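Long-range contact in phytase (Citrobacter braakii, PDB 3ZHC), which is a phytase, a member of branch 2 of the histidine phosphatase superfamily: residues V226-E240 / L267-Q279. The protein carries 2 engineered substitutions. Sequence-based numbering, arbitrary orientation. Where two conformers were deposited one is given.
Sequences VSLPGAWSLSSTLTE and LLSLHNAQFDLLQ
H271 and S236 meet where two helices of the mainly helical part of this histidine phosphatase fold, 231-240 and 267-279, cross at -123° with axes 7.7 Å apart. The one clear hydrogen bond across the contact runs from H271 ND1 to S236 O, 3.2 Å, bent at the hydrogen and reaching the oxygen from above its carbonyl plane; a second, weak one goes to S236 OG. With CG anti to the backbone N (chi1 169°), the imidazole is set alongside S236 and E240, ND1 facing S236, and is sandwiched between two flat groups. Over one face lies E240 OE1, its carboxylate only 19° from the ring plane; F275 CD1 lies over the opposite face, offset toward the ring's rim. E240 also forms a salt bridge to R38 through OE2.

Small residues at the crossing, S235, S236 and T239, are consistent with the close approach. T239 lays CG2 against the backbone, 3.1 Å from L267 O, while its OG1 bonds back to S235 O at 2.7 Å. S235 likewise turns its hydroxyl to its own helix, bonding A231 O and leaving CB to L270 CD1.

Apolar contacts flank this centre. W232 brings its six-membered ring to L270 and A273, CH2 lying 3.9 Å from L270 CD2, with L270 O in plane at the ring edge; its NE1 bonds T178. Toward strand 226-227, L228 CD2 touches L277 CD1, and V226 packs on L278.

The hydroxyls of S235 and T239 thus serve their own helix, whereas S236 turns its OG to H271; the ND1 bond to the S236 carbonyl, together with E240 and F275 on the two faces, probably limits the rotation of the imidazole.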
loop_
_atom_site.group_PDB
_atom_site.type_symbol
_atom_site.label_atom_id
_atom_site.label_comp_id
_atom_site.label_asym_id
_atom_site.label_seq_id
_atom_site.Cartn_x
_atom_site.Cartn_y
_atom_site.Cartn_z
ATOM N N VAL B 226 25.489 7.583 1.668
ATOM C CA VAL B 226 24.294 8.402 1.778
ATOM C C VAL B 226 23.570 8.033 3.081
ATOM O O VAL B 226 23.494 6.852 3.439
ATOM C CB VAL B 226 23.370 8.200 0.553
ATOM C CG1 VAL B 226 22.066 8.896 0.745
ATOM C CG2 VAL B 226 24.056 8.713 -0.723
ATOM N N SER B 227 23.048 9.039 3.781
ATOM C CA SER B 227 22.309 8.812 5.026
ATOM C C SER B 227 21.314 9.914 5.284
ATOM O O SER B 227 21.457 11.021 4.770
ATOM C CB SER B 227 23.271 8.690 6.214
ATOM O OG SER B 227 23.880 9.902 6.492
ATOM N N LEU B 228 20.300 9.593 6.090
ATOM C CA LEU B 228 19.273 10.541 6.519
ATOM C C LEU B 228 19.168 10.467 8.053
ATOM O O LEU B 228 18.210 9.853 8.604
ATOM C CB LEU B 228 17.950 10.228 5.821
ATOM C CG LEU B 228 16.749 11.129 6.101
ATOM C CD1 LEU B 228 17.074 12.618 5.864
ATOM C CD2 LEU B 228 15.578 10.671 5.246
ATOM N N PRO B 229 20.146 11.078 8.763
ATOM C CA PRO B 229 20.141 11.018 10.227
ATOM C C PRO B 229 19.087 11.915 10.853
ATOM O O PRO B 229 18.767 12.949 10.297
ATOM C CB PRO B 229 21.540 11.525 10.600
ATOM C CG PRO B 229 22.280 11.670 9.318
ATOM C CD PRO B 229 21.290 11.878 8.290
ATOM N N GLY B 230 18.579 11.503 12.010
ATOM C CA GLY B 230 17.492 12.198 12.726
ATOM C C GLY B 230 16.419 11.186 13.063
ATOM O O GLY B 230 16.692 9.981 13.123
ATOM N N ALA B 231 15.203 11.656 13.277
ATOM C CA ALA B 231 14.075 10.761 13.587
ATOM C C ALA B 231 13.876 9.688 12.502
ATOM O O ALA B 231 13.460 8.587 12.815
ATOM C CB ALA B 231 12.814 11.541 13.792
ATOM N N TRP B 232 14.182 10.023 11.243
ATOM C CA TRP B 232 14.093 9.043 10.125
ATOM C C TRP B 232 15.037 7.814 10.273
ATOM O O TRP B 232 14.555 6.674 10.260
ATOM C CB TRP B 232 14.263 9.745 8.750
ATOM C CG TRP B 232 12.977 10.262 8.276
ATOM C CD1 TRP B 232 12.549 11.547 8.286
ATOM C CD2 TRP B 232 11.919 9.486 7.739
ATOM N NE1 TRP B 232 11.272 11.624 7.771
ATOM C CE2 TRP B 232 10.865 10.366 7.427
ATOM C CE3 TRP B 232 11.756 8.122 7.484
ATOM C CZ2 TRP B 232 9.656 9.925 6.866
ATOM C CZ3 TRP B 232 10.549 7.684 6.924
ATOM C CH2 TRP B 232 9.523 8.584 6.626
ATOM N N SER B 233 16.341 8.036 10.414
ATOM C CA SER B 233 17.300 6.903 10.619
ATOM C C SER B 233 16.994 6.114 11.895
ATOM O O SER B 233 16.982 4.884 11.869
ATOM C CB SER B 233 18.751 7.388 10.645
ATOM O OG SER B 233 19.641 6.343 11.048
ATOM N N LEU B 234 16.749 6.826 12.999
ATOM C CA LEU B 234 16.429 6.189 14.282
ATOM C C LEU B 234 15.208 5.276 14.144
ATOM O O LEU B 234 15.266 4.098 14.497
ATOM C CB LEU B 234 16.188 7.244 15.390
ATOM C CG LEU B 234 15.857 6.732 16.822
ATOM C CD1 LEU B 234 16.971 5.855 17.347
ATOM C CD2 LEU B 234 15.553 7.908 17.800
ATOM N N SER B 235 14.113 5.833 13.620
ATOM C CA SER B 235 12.850 5.079 13.423
ATOM C C SER B 235 13.022 3.842 12.552
ATOM O O SER B 235 12.413 2.818 12.823
ATOM C CB SER B 235 11.803 5.981 12.832
ATOM O OG SER B 235 11.517 7.034 13.755
ATOM N N SER B 236 13.862 3.958 11.506
ATOM C CA SER B 236 14.194 2.839 10.632
ATOM C C SER B 236 14.861 1.730 11.436
ATOM O O SER B 236 14.535 0.541 11.269
ATOM C CB SER B 236 15.110 3.298 9.489
ATOM O OG SER B 236 15.341 2.263 8.548
ATOM N N THR B 237 15.790 2.117 12.310
ATOM C CA THR B 237 16.483 1.166 13.178
ATOM C C THR B 237 15.514 0.530 14.196
ATOM O O THR B 237 15.452 -0.690 14.310
ATOM C CB THR B 237 17.684 1.848 13.910
ATOM O OG1 THR B 237 18.649 2.292 12.931
ATOM C CG2 THR B 237 18.343 0.906 14.907
ATOM N N LEU B 238 14.760 1.367 14.911
ATOM C CA LEU B 238 13.860 0.881 15.998
ATOM C C LEU B 238 12.768 -0.046 15.533
ATOM O O LEU B 238 12.552 -1.097 16.156
ATOM C CB LEU B 238 13.242 2.049 16.772
ATOM C CG LEU B 238 14.213 2.992 17.493
ATOM C CD1 LEU B 238 13.422 3.923 18.414
ATOM C CD2 LEU B 238 15.300 2.251 18.289
ATOM N N THR B 239 12.073 0.332 14.448
ATOM C CA THR B 239 10.989 -0.495 13.907
ATOM C C THR B 239 11.526 -1.850 13.385
ATOM O O THR B 239 10.844 -2.879 13.495
ATOM C CB THR B 239 10.182 0.251 12.825
ATOM O OG1 THR B 239 11.057 0.713 11.808
ATOM C CG2 THR B 239 9.450 1.461 13.438
ATOM N N GLU B 240 12.744 -1.847 12.832
ATOM C CA GLU B 240 13.391 -3.096 12.409
ATOM C C GLU B 240 13.707 -3.954 13.634
ATOM O O GLU B 240 13.545 -5.179 13.590
ATOM C CB GLU B 240 14.651 -2.816 11.586
ATOM C CG GLU B 240 15.456 -4.052 11.141
ATOM C CD GLU B 240 14.727 -4.992 10.139
ATOM O OE1 GLU B 240 13.628 -4.648 9.618
ATOM O OE2 GLU B 240 15.289 -6.079 9.876
ATOM N N LEU B 267 4.549 0.979 11.712
ATOM C CA LEU B 267 5.936 0.990 12.195
ATOM C C LEU B 267 6.926 0.737 11.067
ATOM O O LEU B 267 7.794 1.549 10.807
ATOM C CB LEU B 267 6.123 -0.052 13.314
ATOM C CG LEU B 267 5.383 0.269 14.622
ATOM C CD1 LEU B 267 5.337 -0.948 15.539
ATOM C CD2 LEU B 267 6.022 1.451 15.312
ATOM N N LEU B 268 6.775 -0.388 10.392
ATOM C CA LEU B 268 7.711 -0.744 9.303
ATOM C C LEU B 268 7.613 0.148 8.025
ATOM O O LEU B 268 8.501 0.085 7.202
ATOM C CB LEU B 268 7.662 -2.259 9.036
ATOM C CG LEU B 268 8.566 -2.923 10.138
ATOM C CD1 LEU B 268 8.000 -4.158 10.719
ATOM C CD2 LEU B 268 10.022 -3.123 9.584
ATOM N N SER B 269 6.552 0.978 7.889
ATOM C CA SER B 269 6.478 1.943 6.773
ATOM C C SER B 269 7.638 2.946 6.859
ATOM O O SER B 269 8.118 3.421 5.842
ATOM C CB SER B 269 5.144 2.690 6.759
ATOM O OG SER B 269 4.101 1.827 6.371
ATOM N N LEU B 270 8.069 3.250 8.095
ATOM C CA LEU B 270 9.180 4.171 8.334
ATOM C C LEU B 270 10.498 3.569 7.853
ATOM O O LEU B 270 11.265 4.234 7.152
ATOM C CB LEU B 270 9.245 4.567 9.824
ATOM C CG LEU B 270 7.990 5.329 10.325
ATOM C CD1 LEU B 270 8.015 5.577 11.856
ATOM C CD2 LEU B 270 7.829 6.639 9.555
ATOM N N HIS B 271 10.733 2.308 8.233
ATOM C CA HIS B 271 11.901 1.527 7.811
ATOM C C HIS B 271 11.937 1.353 6.284
ATOM O O HIS B 271 12.979 1.609 5.645
ATOM C CB HIS B 271 11.911 0.150 8.534
ATOM C CG HIS B 271 12.911 -0.822 7.994
ATOM N ND1 HIS B 271 14.219 -0.850 8.410
ATOM C CD2 HIS B 271 12.788 -1.803 7.073
ATOM C CE1 HIS B 271 14.864 -1.804 7.765
ATOM N NE2 HIS B 271 14.018 -2.397 6.946
ATOM N N ASN B 272 10.804 0.919 5.721
ATOM C CA ASN B 272 10.667 0.699 4.270
ATOM C C ASN B 272 10.848 1.974 3.474
ATOM O O ASN B 272 11.451 1.937 2.434
ATOM C CB ASN B 272 9.313 0.055 3.926
ATOM C CG ASN B 272 9.207 -1.390 4.395
ATOM O OD1 ASN B 272 10.169 -2.162 4.336
ATOM N ND2 ASN B 272 8.026 -1.764 4.856
ATOM N N ALA B 273 10.313 3.096 3.989
ATOM C CA ALA B 273 10.469 4.414 3.357
ATOM C C ALA B 273 11.892 4.936 3.437
ATOM O O ALA B 273 12.344 5.587 2.511
ATOM C CB ALA B 273 9.477 5.442 3.959
ATOM N N GLN B 274 12.611 4.663 4.540
ATOM C CA GLN B 274 14.005 5.149 4.639
ATOM C C GLN B 274 14.888 4.351 3.656
ATOM O O GLN B 274 15.748 4.944 2.984
ATOM C CB GLN B 274 14.560 5.114 6.054
ATOM C CG GLN B 274 15.482 6.320 6.301
ATOM C CD GLN B 274 16.733 5.950 6.988
ATOM O OE1 GLN B 274 17.549 6.807 7.334
ATOM N NE2 GLN B 274 16.925 4.654 7.190
ATOM N N PHE B 275 14.661 3.038 3.557
ATOM C CA PHE B 275 15.361 2.180 2.572
ATOM C C PHE B 275 15.003 2.578 1.116
ATOM O O PHE B 275 15.830 2.483 0.220
ATOM C CB PHE B 275 15.072 0.676 2.828
ATOM C CG PHE B 275 16.054 0.030 3.764
ATOM C CD1 PHE B 275 16.167 0.461 5.068
ATOM C CD2 PHE B 275 16.879 -0.995 3.328
ATOM C CE1 PHE B 275 17.109 -0.143 5.956
ATOM C CE2 PHE B 275 17.786 -1.586 4.171
ATOM C CZ PHE B 275 17.905 -1.153 5.508
ATOM N N ASP B 276 13.759 3.023 0.913
ATOM C CA ASP B 276 13.318 3.508 -0.377
ATOM C C ASP B 276 14.181 4.725 -0.808
ATOM O O ASP B 276 14.747 4.745 -1.908
ATOM C CB ASP B 276 11.844 3.869 -0.329
ATOM C CG ASP B 276 11.251 4.132 -1.708
ATOM O OD1 ASP B 276 11.875 3.790 -2.746
ATOM O OD2 ASP B 276 10.137 4.687 -1.746
ATOM N N LEU B 277 14.272 5.718 0.083
ATOM C CA LEU B 277 15.080 6.910 -0.161
ATOM C C LEU B 277 16.580 6.603 -0.301
ATOM O O LEU B 277 17.208 6.992 -1.286
ATOM C CB LEU B 277 14.887 7.947 0.966
ATOM C CG LEU B 277 13.536 8.625 1.078
ATOM C CD1 LEU B 277 13.570 9.624 2.214
ATOM C CD2 LEU B 277 13.121 9.328 -0.257
ATOM N N LEU B 278 17.146 5.908 0.675
ATOM C CA LEU B 278 18.623 5.706 0.714
ATOM C C LEU B 278 19.173 4.575 -0.152
ATOM O O LEU B 278 20.355 4.622 -0.514
ATOM C CB LEU B 278 19.109 5.526 2.179
ATOM C CG LEU B 278 18.873 6.707 3.139
ATOM C CD1 LEU B 278 19.458 6.366 4.532
ATOM C CD2 LEU B 278 19.448 8.052 2.620
ATOM N N GLN B 279 18.342 3.574 -0.487
ATOM C CA GLN B 279 18.815 2.388 -1.257
ATOM C C GLN B 279 18.107 2.102 -2.582
ATOM O O GLN B 279 18.708 1.455 -3.454
ATOM C CB GLN B 279 18.733 1.143 -0.368
ATOM C CG GLN B 279 19.524 1.258 0.982
ATOM C CD GLN B 279 21.051 1.301 0.812
ATOM O OE1 GLN B 279 21.591 1.092 -0.293
ATOM N NE2 GLN B 279 21.759 1.569 1.916
#